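Local coordinates for nigritoxine (Vibrio nigripulchritudo, PDB 5M41), which is a bacterial toxin active against crustaceans and insects, with a fold described as new, at residues Y511-V516 / F523-Q528. Residues are numbered along the deposited sequence; the frame is centred on the assembly and turned at random.
Sequences YRKVPV and FENRLQ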
ATOM      1  N   TYR A 511      20.594  17.314 -25.184  1.00 54.12           N
ATOM      2  CA  TYR A 511      20.394  18.624 -24.600  1.00 54.72           C
ATOM      3  C   TYR A 511      20.896  19.716 -25.557  1.00 57.50           C
ATOM      4  O   TYR A 511      22.094  20.004 -25.620  1.00 59.17           O
ATOM      5  CB  TYR A 511      21.120  18.722 -23.255  1.00 53.88           C
ATOM      6  CG  TYR A 511      20.365  19.432 -22.180  1.00 50.55           C
ATOM      7  CD1 TYR A 511      20.598  19.117 -20.841  1.00 52.56           C
ATOM      8  CD2 TYR A 511      19.405  20.397 -22.478  1.00 51.24           C
ATOM      9  CE1 TYR A 511      19.914  19.750 -19.820  1.00 50.61           C
ATOM     10  CE2 TYR A 511      18.702  21.040 -21.458  1.00 50.00           C
ATOM     11  CZ  TYR A 511      18.974  20.704 -20.132  1.00 51.13           C
ATOM     12  OH  TYR A 511      18.313  21.302 -19.095  1.00 49.68           O
ATOM     13  N   ARG A 512      19.967  20.351 -26.266  1.00 59.28           N
ATOM     14  CA  ARG A 512      20.318  21.248 -27.370  1.00 64.25           C
ATOM     15  C   ARG A 512      20.065  22.713 -27.056  1.00 66.84           C
ATOM     16  O   ARG A 512      19.221  23.026 -26.211  1.00 64.63           O
ATOM     17  CB  ARG A 512      19.488  20.898 -28.593  1.00 63.65           C
ATOM     18  CG  ARG A 512      19.797  19.557 -29.198  1.00 67.78           C
ATOM     19  CD  ARG A 512      18.684  19.217 -30.166  1.00 70.32           C
ATOM     20  NE  ARG A 512      18.925  19.747 -31.498  1.00 71.67           N
ATOM     21  CZ  ARG A 512      18.163  20.637 -32.136  1.00 75.99           C
ATOM     22  NH1 ARG A 512      17.078  21.158 -31.578  1.00 76.34           N
ATOM     23  NH2 ARG A 512      18.493  21.003 -33.360  1.00 72.15           N
ATOM     24  N   LYS A 513      20.768  23.607 -27.760  1.00 67.17           N
ATOM     25  CA  LYS A 513      20.588  25.037 -27.536  1.00 71.61           C
ATOM     26  C   LYS A 513      19.719  25.634 -28.629  1.00 76.81           C
ATOM     27  O   LYS A 513      20.145  25.740 -29.783  1.00 80.34           O
ATOM     28  CB  LYS A 513      21.930  25.771 -27.401  1.00 74.14           C
ATOM     29  CG  LYS A 513      21.868  26.926 -26.400  1.00 74.02           C
ATOM     30  CD  LYS A 513      23.232  27.524 -26.090  1.00 77.08           C
ATOM     31  CE  LYS A 513      24.008  26.730 -25.048  1.00 73.74           C
ATOM     32  NZ  LYS A 513      23.768  27.207 -23.657  1.00 68.66           N
ATOM     33  N   VAL A 514      18.494  26.000 -28.262  1.00 77.74           N
ATOM     34  CA  VAL A 514      17.500  26.459 -29.228  1.00 81.85           C
ATOM     35  C   VAL A 514      17.081  27.916 -29.015  1.00 86.82           C
ATOM     36  O   VAL A 514      17.189  28.433 -27.904  1.00 83.34           O
ATOM     37  CB  VAL A 514      16.242  25.563 -29.242  1.00 81.23           C
ATOM     38  CG1 VAL A 514      16.610  24.143 -29.634  1.00 81.92           C
ATOM     39  CG2 VAL A 514      15.495  25.618 -27.912  1.00 78.34           C
ATOM     40  N   PRO A 515      16.604  28.582 -30.090  1.00 91.14           N
ATOM     41  CA  PRO A 515      16.093  29.946 -29.958  1.00 93.77           C
ATOM     42  C   PRO A 515      14.956  30.009 -28.962  1.00 91.09           C
ATOM     43  O   PRO A 515      14.154  29.087 -28.907  1.00 91.87           O
ATOM     44  CB  PRO A 515      15.560  30.258 -31.363  1.00 96.44           C
ATOM     45  CG  PRO A 515      16.379  29.409 -32.269  1.00 98.31           C
ATOM     46  CD  PRO A 515      16.640  28.143 -31.501  1.00 93.22           C
ATOM     47  N   VAL A 516      14.916  31.078 -28.170  1.00 95.59           N
ATOM     48  CA  VAL A 516      13.785  31.374 -27.291  1.00100.43           C
ATOM     49  C   VAL A 516      12.644  31.840 -28.200  1.00111.91           C
ATOM     50  O   VAL A 516      12.581  33.024 -28.532  1.00117.24           O
ATOM     51  CB  VAL A 516      14.132  32.489 -26.269  1.00 97.14           C
ATOM     52  CG1 VAL A 516      12.944  32.786 -25.360  1.00 95.13           C
ATOM     53  CG2 VAL A 516      15.365  32.120 -25.451  1.00 92.62           C
ATOM     54  N   PHE A 523      19.223  32.368 -26.685  1.00 86.46           N
ATOM     55  CA  PHE A 523      19.074  30.939 -26.834  1.00 84.55           C
ATOM     56  C   PHE A 523      18.961  30.290 -25.450  1.00 83.25           C
ATOM     57  O   PHE A 523      19.425  30.846 -24.461  1.00 79.59           O
ATOM     58  CB  PHE A 523      20.286  30.392 -27.600  1.00 88.04           C
ATOM     59  CG  PHE A 523      20.328  30.809 -29.055  1.00 91.29           C
ATOM     60  CD1 PHE A 523      19.966  29.914 -30.056  1.00 92.44           C
ATOM     61  CD2 PHE A 523      20.724  32.097 -29.423  1.00 92.94           C
ATOM     62  CE1 PHE A 523      19.994  30.289 -31.393  1.00 95.33           C
ATOM     63  CE2 PHE A 523      20.746  32.477 -30.755  1.00 96.11           C
ATOM     64  CZ  PHE A 523      20.384  31.571 -31.741  1.00 96.50           C
ATOM     65  N   GLU A 524      18.327  29.123 -25.386  1.00 80.26           N
ATOM     66  CA  GLU A 524      18.150  28.403 -24.135  1.00 77.01           C
ATOM     67  C   GLU A 524      18.393  26.931 -24.416  1.00 75.21           C
ATOM     68  O   GLU A 524      18.375  26.506 -25.580  1.00 77.82           O
ATOM     69  CB  GLU A 524      16.731  28.602 -23.609  1.00 77.62           C
ATOM     70  CG  GLU A 524      15.700  27.794 -24.388  1.00 79.13           C
ATOM     71  CD  GLU A 524      14.271  28.222 -24.141  1.00 81.48           C
ATOM     72  OE1 GLU A 524      14.042  29.081 -23.270  1.00 82.71           O
ATOM     73  OE2 GLU A 524      13.373  27.693 -24.830  1.00 86.09           O
ATOM     74  N   ASN A 525      18.604  26.156 -23.353  1.00 71.56           N
ATOM     75  CA  ASN A 525      18.849  24.713 -23.462  1.00 66.69           C
ATOM     76  C   ASN A 525      17.547  23.931 -23.353  1.00 65.41           C
ATOM     77  O   ASN A 525      16.669  24.288 -22.568  1.00 66.29           O
ATOM     78  CB  ASN A 525      19.856  24.250 -22.402  1.00 63.80           C
ATOM     79  CG  ASN A 525      21.186  24.986 -22.499  1.00 64.78           C
ATOM     80  OD1 ASN A 525      21.984  24.735 -23.397  1.00 67.95           O
ATOM     81  ND2 ASN A 525      21.426  25.904 -21.575  1.00 62.98           N
ATOM     82  N   ARG A 526      17.416  22.881 -24.160  1.00 62.58           N
ATOM     83  CA  ARG A 526      16.233  22.045 -24.127  1.00 63.14           C
ATOM     84  C   ARG A 526      16.580  20.631 -24.471  1.00 59.91           C
ATOM     85  O   ARG A 526      17.321  20.401 -25.437  1.00 59.55           O
ATOM     86  CB  ARG A 526      15.172  22.554 -25.094  1.00 70.10           C
ATOM     87  CG  ARG A 526      14.157  23.478 -24.456  1.00 77.07           C
ATOM     88  CD  ARG A 526      12.949  23.606 -25.358  1.00 86.58           C
ATOM     89  NE  ARG A 526      11.784  24.084 -24.624  1.00 97.34           N
ATOM     90  CZ  ARG A 526      11.145  25.222 -24.881  1.00103.55           C
ATOM     91  NH1 ARG A 526      11.549  26.012 -25.873  1.00107.93           N
ATOM     92  NH2 ARG A 526      10.092  25.565 -24.149  1.00106.43           N
ATOM     93  N   LEU A 527      16.046  19.688 -23.683  1.00 54.78           N
ATOM     94  CA  LEU A 527      16.148  18.274 -24.010  1.00 52.15           C
ATOM     95  C   LEU A 527      15.172  17.978 -25.157  1.00 54.92           C
ATOM     96  O   LEU A 527      13.966  18.246 -25.055  1.00 53.41           O
ATOM     97  CB  LEU A 527      15.824  17.400 -22.802  1.00 50.10           C
ATOM     98  CG  LEU A 527      16.904  17.346 -21.706  1.00 50.46           C
ATOM     99  CD1 LEU A 527      16.344  16.812 -20.385  1.00 45.85           C
ATOM    100  CD2 LEU A 527      18.136  16.560 -22.162  1.00 48.35           C
ATOM    101  N   GLN A 528      15.686  17.432 -26.254  1.00 54.68           N
ATOM    102  CA  GLN A 528      14.839  17.236 -27.424  1.00 55.37           C
ATOM    103  C   GLN A 528      15.079  15.877 -28.012  1.00 53.16           C
ATOM    104  O   GLN A 528      16.178  15.332 -27.917  1.00 53.44           O
ATOM    105  CB  GLN A 528      15.082  18.338 -28.456  1.00 57.50           C
ATOM    106  CG  GLN A 528      14.478  19.678 -28.071  1.00 58.77           C
ATOM    107  CD  GLN A 528      14.591  20.729 -29.170  1.00 62.12           C
ATOM    108  OE1 GLN A 528      15.676  21.006 -29.673  1.00 61.64           O
ATOM    109  NE2 GLN A 528      13.469  21.344 -29.516  1.00 63.13           N
TER
HETATM  110  O   HOH W   1      23.130  22.590 -25.027  1.00 50.78           O
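R512 and V514 pair with R526 and E524 through two-way backbone hydrogen bonds, the hydrogen-bonded pairs of an antiparallel hairpin. R526 N reaches R512 O at 2.7 Å, and V514 N reaches E524 O at the same length. P515 has no backbone N-H to give, which suits its non-hydrogen-bonded place opposite F523. At the intervening pairs CA-H groups lean on the same carbonyls, K513 CA on E524 O and N525 CA on R512 O.

Among the apolar contacts, the branch of L527 sets CG 3.9 Å over the centre of one face of the Y511 ring, a CH-pi contact, and lays CD2 against Y511 CG at 3.6 Å; both residues suit a buried place beside helix 546-555. N525 CB approaches the ring obliquely. Toward the hairpin turn, F523 CE1 meets P515 CG at 3.8 Å.

The polar side chains divide between the two faces. Beside Y511 and L527, K513 and N525 run alongside each other, and K513 NZ bonds N525 OD1 at 3.1 Å. Bends at chi3 and chi4 (-82° and -91°) turn the amine toward this oxygen. The long lysine also reaches G564 O and I563 O. An amide suits position 525: OD1 accepts from the lysine and from a water that also donates to Y511 O, while ND2 gives to I563 O. On the reverse face R512 NH1 points at Q528 OE1 near the guanidinium plane; the modelled 2.4 Å is shorter than a normal hydrogen bond, so its exact geometry is doubtful. V514 packs crosswise on R526, whose NH1 bridges E524 OE2 at 2.7 Å, pairing opposite charges along one strand.

Strands 505-515 and 523-532 are the central pair of a four-stranded antiparallel sheet. W540 of the next strand makes a cation-pi contact with R512, and helix 546-555 packs against L527 and supplies R553 to the Y511 hydroxyl.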